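Local coordinates for protein staphylococcal enterotoxin-like toxin (Staphylococcus aureus, PDB 4DXF) that probably binds host sugar chains, as a staphylococcal superantigen-like protein built from an OB fold joined to a beta-grasp domain, at residues P26-L38 against M47-L60. Residues are numbered along the deposited sequence; the frame is centred on the assembly and turned at random.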
ATOM      1  N   PRO A  26      10.533  -0.549  -6.050  1.00 26.11           N
ATOM      2  CA  PRO A  26      10.222  -1.990  -5.925  1.00 25.41           C
ATOM      3  C   PRO A  26       9.625  -2.278  -4.528  1.00 23.84           C
ATOM      4  O   PRO A  26       9.913  -1.551  -3.547  1.00 24.46           O
ATOM      5  CB  PRO A  26      11.594  -2.688  -6.109  1.00 25.90           C
ATOM      6  CG  PRO A  26      12.637  -1.636  -5.670  1.00 28.08           C
ATOM      7  CD  PRO A  26      11.965  -0.238  -5.890  1.00 27.91           C
ATOM      8  N   SER A  27       8.767  -3.305  -4.448  1.00 22.22           N
ATOM      9  CA  SER A  27       8.163  -3.731  -3.140  1.00 20.74           C
ATOM     10  C   SER A  27       8.641  -5.155  -2.827  1.00 19.96           C
ATOM     11  O   SER A  27       9.126  -5.878  -3.720  1.00 20.00           O
ATOM     12  CB  SER A  27       6.648  -3.755  -3.138  1.00 18.63           C
ATOM     13  OG  SER A  27       6.142  -4.564  -4.237  1.00 20.21           O
ATOM     14  N   LEU A  28       8.526  -5.522  -1.545  1.00 19.80           N
ATOM     15  CA  LEU A  28       8.920  -6.896  -1.120  1.00 21.01           C
ATOM     16  C   LEU A  28       7.746  -7.394  -0.295  1.00 20.29           C
ATOM     17  O   LEU A  28       6.932  -6.636   0.343  1.00 20.87           O
ATOM     18  CB  LEU A  28      10.196  -6.864  -0.250  1.00 22.18           C
ATOM     19  CG  LEU A  28      11.550  -6.445  -0.880  1.00 21.10           C
ATOM     20  CD1 LEU A  28      12.602  -5.952   0.116  1.00 27.48           C
ATOM     21  CD2 LEU A  28      12.074  -7.523  -1.832  1.00 28.89           C
ATOM     22  N   GLU A  29       7.581  -8.719  -0.240  1.00 20.75           N
ATOM     23  CA  GLU A  29       6.440  -9.195   0.511  1.00 20.39           C
ATOM     24  C   GLU A  29       6.938 -10.326   1.399  1.00 21.27           C
ATOM     25  O   GLU A  29       7.517 -11.249   0.845  1.00 21.23           O
ATOM     26  CB  GLU A  29       5.386  -9.760  -0.416  1.00 23.61           C
ATOM     27  CG  GLU A  29       4.586  -8.655  -1.114  1.00 23.79           C
ATOM     28  CD  GLU A  29       3.552  -9.143  -2.089  1.00 32.68           C
ATOM     29  OE1 GLU A  29       2.938 -10.203  -1.829  1.00 32.32           O
ATOM     30  OE2 GLU A  29       3.375  -8.464  -3.133  1.00 30.63           O
ATOM     31  N   PHE A  30       6.754 -10.220   2.713  1.00 19.77           N
ATOM     32  CA  PHE A  30       7.211 -11.267   3.688  1.00 22.05           C
ATOM     33  C   PHE A  30       6.032 -11.824   4.390  1.00 21.07           C
ATOM     34  O   PHE A  30       5.331 -11.123   5.074  1.00 23.65           O
ATOM     35  CB  PHE A  30       8.242 -10.663   4.661  1.00 23.51           C
ATOM     36  CG  PHE A  30       9.465 -10.097   3.935  1.00 24.62           C
ATOM     37  CD1 PHE A  30       9.868  -8.807   4.153  1.00 30.29           C
ATOM     38  CD2 PHE A  30      10.215 -10.907   3.079  1.00 28.64           C
ATOM     39  CE1 PHE A  30      10.981  -8.332   3.515  1.00 27.54           C
ATOM     40  CE2 PHE A  30      11.310 -10.442   2.444  1.00 31.23           C
ATOM     41  CZ  PHE A  30      11.673  -9.140   2.635  1.00 29.72           C
ATOM     42  N   LYS A  31       5.749 -13.112   4.219  1.00 19.30           N
ATOM     43  CA  LYS A  31       4.485 -13.580   4.706  1.00 20.08           C
ATOM     44  C   LYS A  31       4.817 -14.757   5.663  1.00 19.12           C
ATOM     45  O   LYS A  31       5.923 -15.329   5.560  1.00 22.21           O
ATOM     46  CB  LYS A  31       3.548 -14.077   3.588  1.00 22.95           C
ATOM     47  CG  LYS A  31       3.030 -12.920   2.661  1.00 27.21           C
ATOM     48  CD  LYS A  31       1.836 -13.394   1.791  1.00 35.73           C
ATOM     49  CE  LYS A  31       1.856 -12.573   0.517  1.00 41.23           C
ATOM     50  NZ  LYS A  31       0.779 -12.990  -0.426  1.00 48.68           N
ATOM     51  N   ASN A  32       3.905 -14.941   6.596  1.00 20.37           N
ATOM     52  CA  ASN A  32       4.001 -16.015   7.664  1.00 21.64           C
ATOM     53  C   ASN A  32       5.333 -15.857   8.434  1.00 22.98           C
ATOM     54  O   ASN A  32       6.101 -16.829   8.684  1.00 22.87           O
ATOM     55  CB  ASN A  32       3.942 -17.376   6.987  1.00 23.17           C
ATOM     56  CG  ASN A  32       2.602 -17.596   6.278  1.00 24.23           C
ATOM     57  OD1 ASN A  32       1.560 -17.234   6.805  1.00 30.89           O
ATOM     58  ND2 ASN A  32       2.628 -18.195   5.080  1.00 25.50           N
ATOM     59  N   GLU A  33       5.620 -14.620   8.868  1.00 20.97           N
ATOM     60  CA  GLU A  33       6.852 -14.300   9.546  1.00 21.40           C
ATOM     61  C   GLU A  33       6.574 -14.014  11.050  1.00 20.14           C
ATOM     62  O   GLU A  33       5.441 -14.073  11.480  1.00 19.95           O
ATOM     63  CB  GLU A  33       7.510 -13.035   8.862  1.00 22.76           C
ATOM     64  CG  GLU A  33       8.054 -13.305   7.453  1.00 27.22           C
ATOM     65  CD  GLU A  33       9.306 -14.252   7.408  1.00 33.81           C
ATOM     66  OE1 GLU A  33      10.001 -14.360   8.428  1.00 37.84           O
ATOM     67  OE2 GLU A  33       9.634 -14.825   6.315  1.00 39.08           O
ATOM     68  N   ILE A  34       7.609 -13.762  11.831  1.00 20.43           N
ATOM     69  CA  ILE A  34       7.386 -13.206  13.180  1.00 22.40           C
ATOM     70  C   ILE A  34       7.980 -11.771  13.225  1.00 20.43           C
ATOM     71  O   ILE A  34       8.921 -11.475  12.446  1.00 22.58           O
ATOM     72  CB  ILE A  34       7.976 -14.095  14.275  1.00 24.76           C
ATOM     73  CG1 ILE A  34       9.467 -14.128  14.174  1.00 27.21           C
ATOM     74  CG2 ILE A  34       7.317 -15.529  14.150  1.00 25.98           C
ATOM     75  CD1 ILE A  34      10.150 -14.766  15.462  1.00 32.13           C
ATOM     76  N   GLY A  35       7.404 -10.942  14.080  1.00 23.45           N
ATOM     77  CA  GLY A  35       7.928  -9.575  14.310  1.00 23.01           C
ATOM     78  C   GLY A  35       8.388  -9.448  15.751  1.00 24.82           C
ATOM     79  O   GLY A  35       7.728  -9.995  16.641  1.00 22.90           O
ATOM     80  N   ILE A  36       9.482  -8.699  15.950  1.00 23.72           N
ATOM     81  CA  ILE A  36      10.053  -8.516  17.283  1.00 24.96           C
ATOM     82  C   ILE A  36      10.082  -7.018  17.565  1.00 26.32           C
ATOM     83  O   ILE A  36      10.678  -6.290  16.803  1.00 23.84           O
ATOM     84  CB  ILE A  36      11.472  -9.086  17.247  1.00 25.32           C
ATOM     85  CG1 ILE A  36      11.435 -10.642  17.100  1.00 27.00           C
ATOM     86  CG2 ILE A  36      12.289  -8.741  18.507  1.00 27.94           C
ATOM     87  CD1 ILE A  36      12.810 -11.217  16.650  1.00 33.44           C
ATOM     88  N   ILE A  37       9.491  -6.598  18.682  1.00 27.41           N
ATOM     89  CA  ILE A  37       9.497  -5.174  19.069  1.00 28.25           C
ATOM     90  C   ILE A  37      10.287  -5.038  20.358  1.00 31.09           C
ATOM     91  O   ILE A  37       9.968  -5.695  21.348  1.00 31.65           O
ATOM     92  CB  ILE A  37       8.120  -4.640  19.220  1.00 28.75           C
ATOM     93  CG1 ILE A  37       7.342  -4.756  17.878  1.00 23.64           C
ATOM     94  CG2 ILE A  37       8.183  -3.142  19.680  1.00 27.83           C
ATOM     95  CD1 ILE A  37       5.897  -4.616  18.005  1.00 21.24           C
ATOM     96  N   LEU A  38      11.337  -4.246  20.283  1.00 31.91           N
ATOM     97  CA  LEU A  38      12.240  -4.016  21.407  1.00 35.36           C
ATOM     98  C   LEU A  38      11.869  -2.748  22.141  1.00 36.42           C
ATOM     99  O   LEU A  38      10.816  -2.175  21.929  1.00 37.63           O
ATOM    100  CB  LEU A  38      13.652  -3.875  20.869  1.00 34.80           C
ATOM    101  CG  LEU A  38      14.197  -4.968  19.956  1.00 35.83           C
ATOM    102  CD1 LEU A  38      15.519  -4.526  19.400  1.00 39.00           C
ATOM    103  CD2 LEU A  38      14.318  -6.298  20.706  1.00 37.82           C
ATOM    104  N   MET A  47       8.715  -2.558  14.366  1.00 24.74           N
ATOM    105  CA  MET A  47       8.618  -4.031  14.380  1.00 24.69           C
ATOM    106  C   MET A  47       9.770  -4.555  13.520  1.00 25.30           C
ATOM    107  O   MET A  47       9.886  -4.222  12.319  1.00 25.57           O
ATOM    108  CB  MET A  47       7.230  -4.492  13.831  1.00 21.65           C
ATOM    109  CG  MET A  47       7.179  -6.092  13.803  1.00 23.98           C
ATOM    110  SD  MET A  47       5.664  -6.732  13.258  1.00 26.10           S
ATOM    111  CE  MET A  47       4.559  -6.421  14.563  1.00 27.55           C
ATOM    112  N   ASN A  48      10.628  -5.402  14.097  1.00 23.59           N
ATOM    113  CA  ASN A  48      11.758  -5.983  13.379  1.00 24.42           C
ATOM    114  C   ASN A  48      11.291  -7.311  12.740  1.00 25.15           C
ATOM    115  O   ASN A  48      10.705  -8.153  13.416  1.00 24.56           O
ATOM    116  CB  ASN A  48      12.920  -6.263  14.346  1.00 25.93           C
ATOM    117  CG  ASN A  48      13.555  -4.976  14.857  1.00 27.94           C
ATOM    118  OD1 ASN A  48      14.326  -4.323  14.132  1.00 27.06           O
ATOM    119  ND2 ASN A  48      13.113  -4.545  16.012  1.00 27.81           N
ATOM    120  N   VAL A  49      11.539  -7.467  11.461  1.00 24.65           N
ATOM    121  CA  VAL A  49      11.300  -8.743  10.756  1.00 24.24           C
ATOM    122  C   VAL A  49      12.568  -9.221  10.107  1.00 22.94           C
ATOM    123  O   VAL A  49      13.348  -8.441   9.500  1.00 22.24           O
ATOM    124  CB  VAL A  49      10.255  -8.577   9.683  1.00 24.19           C
ATOM    125  CG1 VAL A  49       9.900  -9.969   9.074  1.00 27.49           C
ATOM    126  CG2 VAL A  49       9.094  -7.942  10.257  1.00 24.68           C
ATOM    127  N   VAL A  50      12.838 -10.547  10.187  1.00 19.39           N
ATOM    128  CA  VAL A  50      14.119 -10.982   9.759  1.00 22.03           C
ATOM    129  C   VAL A  50      13.895 -12.190   8.809  1.00 24.09           C
ATOM    130  O   VAL A  50      13.999 -13.347   9.202  1.00 24.54           O
ATOM    131  CB  VAL A  50      15.026 -11.406  10.990  1.00 21.20           C
ATOM    132  CG1 VAL A  50      16.418 -11.767  10.503  1.00 23.92           C
ATOM    133  CG2 VAL A  50      15.101 -10.270  12.051  1.00 24.98           C
ATOM    134  N   PRO A  51      13.568 -11.918   7.560  1.00 24.03           N
ATOM    135  CA  PRO A  51      13.233 -13.039   6.646  1.00 24.43           C
ATOM    136  C   PRO A  51      14.448 -13.584   5.898  1.00 26.15           C
ATOM    137  O   PRO A  51      14.355 -14.691   5.305  1.00 29.55           O
ATOM    138  CB  PRO A  51      12.268 -12.354   5.678  1.00 23.75           C
ATOM    139  CG  PRO A  51      12.989 -11.006   5.472  1.00 23.98           C
ATOM    140  CD  PRO A  51      13.430 -10.602   6.902  1.00 23.70           C
ATOM    141  N   ASP A  52      15.592 -12.868   5.925  1.00 25.03           N
ATOM    142  CA  ASP A  52      16.787 -13.191   5.190  1.00 25.93           C
ATOM    143  C   ASP A  52      17.990 -12.806   6.058  1.00 26.37           C
ATOM    144  O   ASP A  52      17.898 -12.962   7.302  1.00 31.49           O
ATOM    145  CB  ASP A  52      16.797 -12.479   3.825  1.00 25.39           C
ATOM    146  CG  ASP A  52      16.503 -10.984   3.947  1.00 26.85           C
ATOM    147  OD1 ASP A  52      16.677 -10.449   5.042  1.00 22.32           O
ATOM    148  OD2 ASP A  52      16.020 -10.341   2.949  1.00 28.01           O
ATOM    149  N   TYR A  53      19.065 -12.296   5.455  1.00 26.20           N
ATOM    150  CA  TYR A  53      20.233 -11.832   6.263  1.00 25.81           C
ATOM    151  C   TYR A  53      20.115 -10.388   6.796  1.00 26.23           C
ATOM    152  O   TYR A  53      20.988  -9.911   7.527  1.00 26.55           O
ATOM    153  CB  TYR A  53      21.551 -12.093   5.567  1.00 26.07           C
ATOM    154  CG  TYR A  53      21.978 -13.518   5.785  1.00 27.66           C
ATOM    155  CD1 TYR A  53      21.811 -14.490   4.776  1.00 26.04           C
ATOM    156  CD2 TYR A  53      22.504 -13.907   7.026  1.00 28.74           C
ATOM    157  CE1 TYR A  53      22.203 -15.858   5.002  1.00 26.76           C
ATOM    158  CE2 TYR A  53      22.884 -15.248   7.253  1.00 28.15           C
ATOM    159  CZ  TYR A  53      22.717 -16.187   6.246  1.00 29.94           C
ATOM    160  OH  TYR A  53      23.088 -17.462   6.502  1.00 29.56           O
ATOM    161  N   PHE A  54      19.021  -9.732   6.489  1.00 25.43           N
ATOM    162  CA  PHE A  54      18.738  -8.385   6.989  1.00 25.96           C
ATOM    163  C   PHE A  54      17.694  -8.288   8.101  1.00 26.38           C
ATOM    164  O   PHE A  54      16.662  -9.030   8.190  1.00 26.18           O
ATOM    165  CB  PHE A  54      18.288  -7.477   5.814  1.00 26.24           C
ATOM    166  CG  PHE A  54      19.325  -7.352   4.722  1.00 27.58           C
ATOM    167  CD1 PHE A  54      20.372  -6.415   4.833  1.00 30.17           C
ATOM    168  CD2 PHE A  54      19.283  -8.184   3.603  1.00 30.10           C
ATOM    169  CE1 PHE A  54      21.366  -6.302   3.815  1.00 34.12           C
ATOM    170  CE2 PHE A  54      20.232  -8.076   2.565  1.00 35.13           C
ATOM    171  CZ  PHE A  54      21.291  -7.125   2.667  1.00 34.35           C
ATOM    172  N   ILE A  55      17.879  -7.285   8.949  1.00 26.10           N
ATOM    173  CA  ILE A  55      16.818  -6.982   9.856  1.00 25.41           C
ATOM    174  C   ILE A  55      15.985  -5.813   9.308  1.00 27.40           C
ATOM    175  O   ILE A  55      16.510  -4.667   9.223  1.00 29.67           O
ATOM    176  CB  ILE A  55      17.412  -6.615  11.257  1.00 26.41           C
ATOM    177  CG1 ILE A  55      18.385  -7.702  11.775  1.00 27.80           C
ATOM    178  CG2 ILE A  55      16.367  -6.344  12.218  1.00 22.70           C
ATOM    179  CD1 ILE A  55      18.964  -7.323  13.193  1.00 28.54           C
ATOM    180  N   TYR A  56      14.746  -6.073   8.923  1.00 24.05           N
ATOM    181  CA  TYR A  56      13.867  -5.007   8.434  1.00 24.75           C
ATOM    182  C   TYR A  56      13.177  -4.297   9.531  1.00 22.92           C
ATOM    183  O   TYR A  56      12.542  -4.872  10.413  1.00 25.42           O
ATOM    184  CB  TYR A  56      12.872  -5.436   7.333  1.00 22.33           C
ATOM    185  CG  TYR A  56      13.496  -6.057   6.154  1.00 23.42           C
ATOM    186  CD1 TYR A  56      14.074  -7.320   6.220  1.00 22.24           C
ATOM    187  CD2 TYR A  56      13.525  -5.382   4.890  1.00 21.95           C
ATOM    188  CE1 TYR A  56      14.696  -7.898   5.090  1.00 21.24           C
ATOM    189  CE2 TYR A  56      14.128  -5.969   3.770  1.00 24.09           C
ATOM    190  CZ  TYR A  56      14.671  -7.216   3.859  1.00 23.68           C
ATOM    191  OH  TYR A  56      15.258  -7.774   2.776  1.00 22.00           O
ATOM    192  N   LYS A  57      13.340  -2.953   9.535  1.00 25.73           N
ATOM    193  CA  LYS A  57      12.712  -2.155  10.573  1.00 24.29           C
ATOM    194  C   LYS A  57      11.426  -1.578  10.059  1.00 23.93           C
ATOM    195  O   LYS A  57      11.451  -0.687   9.171  1.00 22.96           O
ATOM    196  CB  LYS A  57      13.630  -0.977  10.949  1.00 26.84           C
ATOM    197  CG  LYS A  57      15.021  -1.409  11.437  1.00 28.31           C
ATOM    198  CD  LYS A  57      15.130  -1.253  12.907  1.00 33.34           C
ATOM    199  CE  LYS A  57      16.525  -1.756  13.242  1.00 35.77           C
ATOM    200  NZ  LYS A  57      16.367  -2.745  14.285  1.00 33.02           N
ATOM    201  N   ILE A  58      10.319  -2.011  10.597  1.00 21.74           N
ATOM    202  CA  ILE A  58       9.009  -1.594  10.107  1.00 22.46           C
ATOM    203  C   ILE A  58       8.392  -0.554  11.046  1.00 21.60           C
ATOM    204  O   ILE A  58       7.918  -0.847  12.187  1.00 22.01           O
ATOM    205  CB  ILE A  58       7.988  -2.799   9.865  1.00 21.39           C
ATOM    206  CG1 ILE A  58       8.614  -3.987   9.073  1.00 21.08           C
ATOM    207  CG2 ILE A  58       6.539  -2.351   9.309  1.00 20.70           C
ATOM    208  CD1 ILE A  58       9.134  -3.582   7.614  1.00 21.87           C
ATOM    209  N   ALA A  59       8.360   0.719  10.581  1.00 21.87           N
ATOM    210  CA  ALA A  59       7.701   1.717  11.416  1.00 22.95           C
ATOM    211  C   ALA A  59       6.276   1.486  11.872  1.00 23.67           C
ATOM    212  O   ALA A  59       5.348   1.190  11.087  1.00 22.43           O
ATOM    213  CB  ALA A  59       7.863   3.169  10.762  1.00 23.63           C
ATOM    214  N   LEU A  60       6.047   1.630  13.184  1.00 23.11           N
ATOM    215  CA  LEU A  60       4.706   1.480  13.733  1.00 26.94           C
ATOM    216  C   LEU A  60       3.999   2.842  13.795  1.00 29.74           C
ATOM    217  O   LEU A  60       4.235   3.653  14.706  1.00 31.55           O
ATOM    218  CB  LEU A  60       4.734   0.834  15.106  1.00 26.63           C
ATOM    219  CG  LEU A  60       5.476  -0.525  15.028  1.00 28.41           C
ATOM    220  CD1 LEU A  60       5.834  -1.113  16.423  1.00 26.90           C
ATOM    221  CD2 LEU A  60       4.574  -1.535  14.262  1.00 30.50           C
TER
HETATM  222  O   HOH W   1      12.381 -16.234   4.950  1.00 39.02           O
HETATM  223  O   HOH W   2      11.452 -12.316  11.720  1.00 33.66           O
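Pro-51 lays its ring corner on Phe-30: CG stands 3.5 Å from the ring centroid, nearly on the normal, a CH-pi contact over one face. The edge of the same phenyl, CE1 and CZ, presses on the face of Tyr-56 in an edge-to-face pair (centroids 4.9 Å apart, planes at 56°), and Leu-28 CD1 closes in on Tyr-56 CE2. With CG anti to its carbonyl carbon (chi1 -59°), Phe-30 sets its ring into the corner between Pro-51 and Tyr-56. The tyrosine is itself pinned, its OH bonding to Asp-52 OD2 on the syn side, while Asp-52 OD1 closes an Asx turn with Phe-54 N. Glu-33 bends at chi2 and sets its carboxylate beside Pro-51 CB, and Glu-33 CB rests on Val-49 CG1.

Further along, the strands pair antiparallel at Ile-36 and Asn-48. Ile-36 O takes both the backbone N (2.8 Å) and, from the opposite face of its carbonyl plane, ND2 (3.1 Å) of Asn-48; Lys-57 NZ holds the amide's other end at OD1. Strand 33-37 has no side chain at Gly-35, and Met-47 packs there: its CG lies 3.6 Å from Gly-35 CA. Ile-37 CD1 meets Leu-60 CD1 tip to tip. A water links Ile-34 O to Val-50 N where the strands part.

The corner at Asn-32 sends 28-31 to pair with strand 76-80, while 33-37 pairs with 46-49 and 71-74. One coiled sheet thus curls round apolar side chains, as in the five-stranded barrel of the superantigen OB fold.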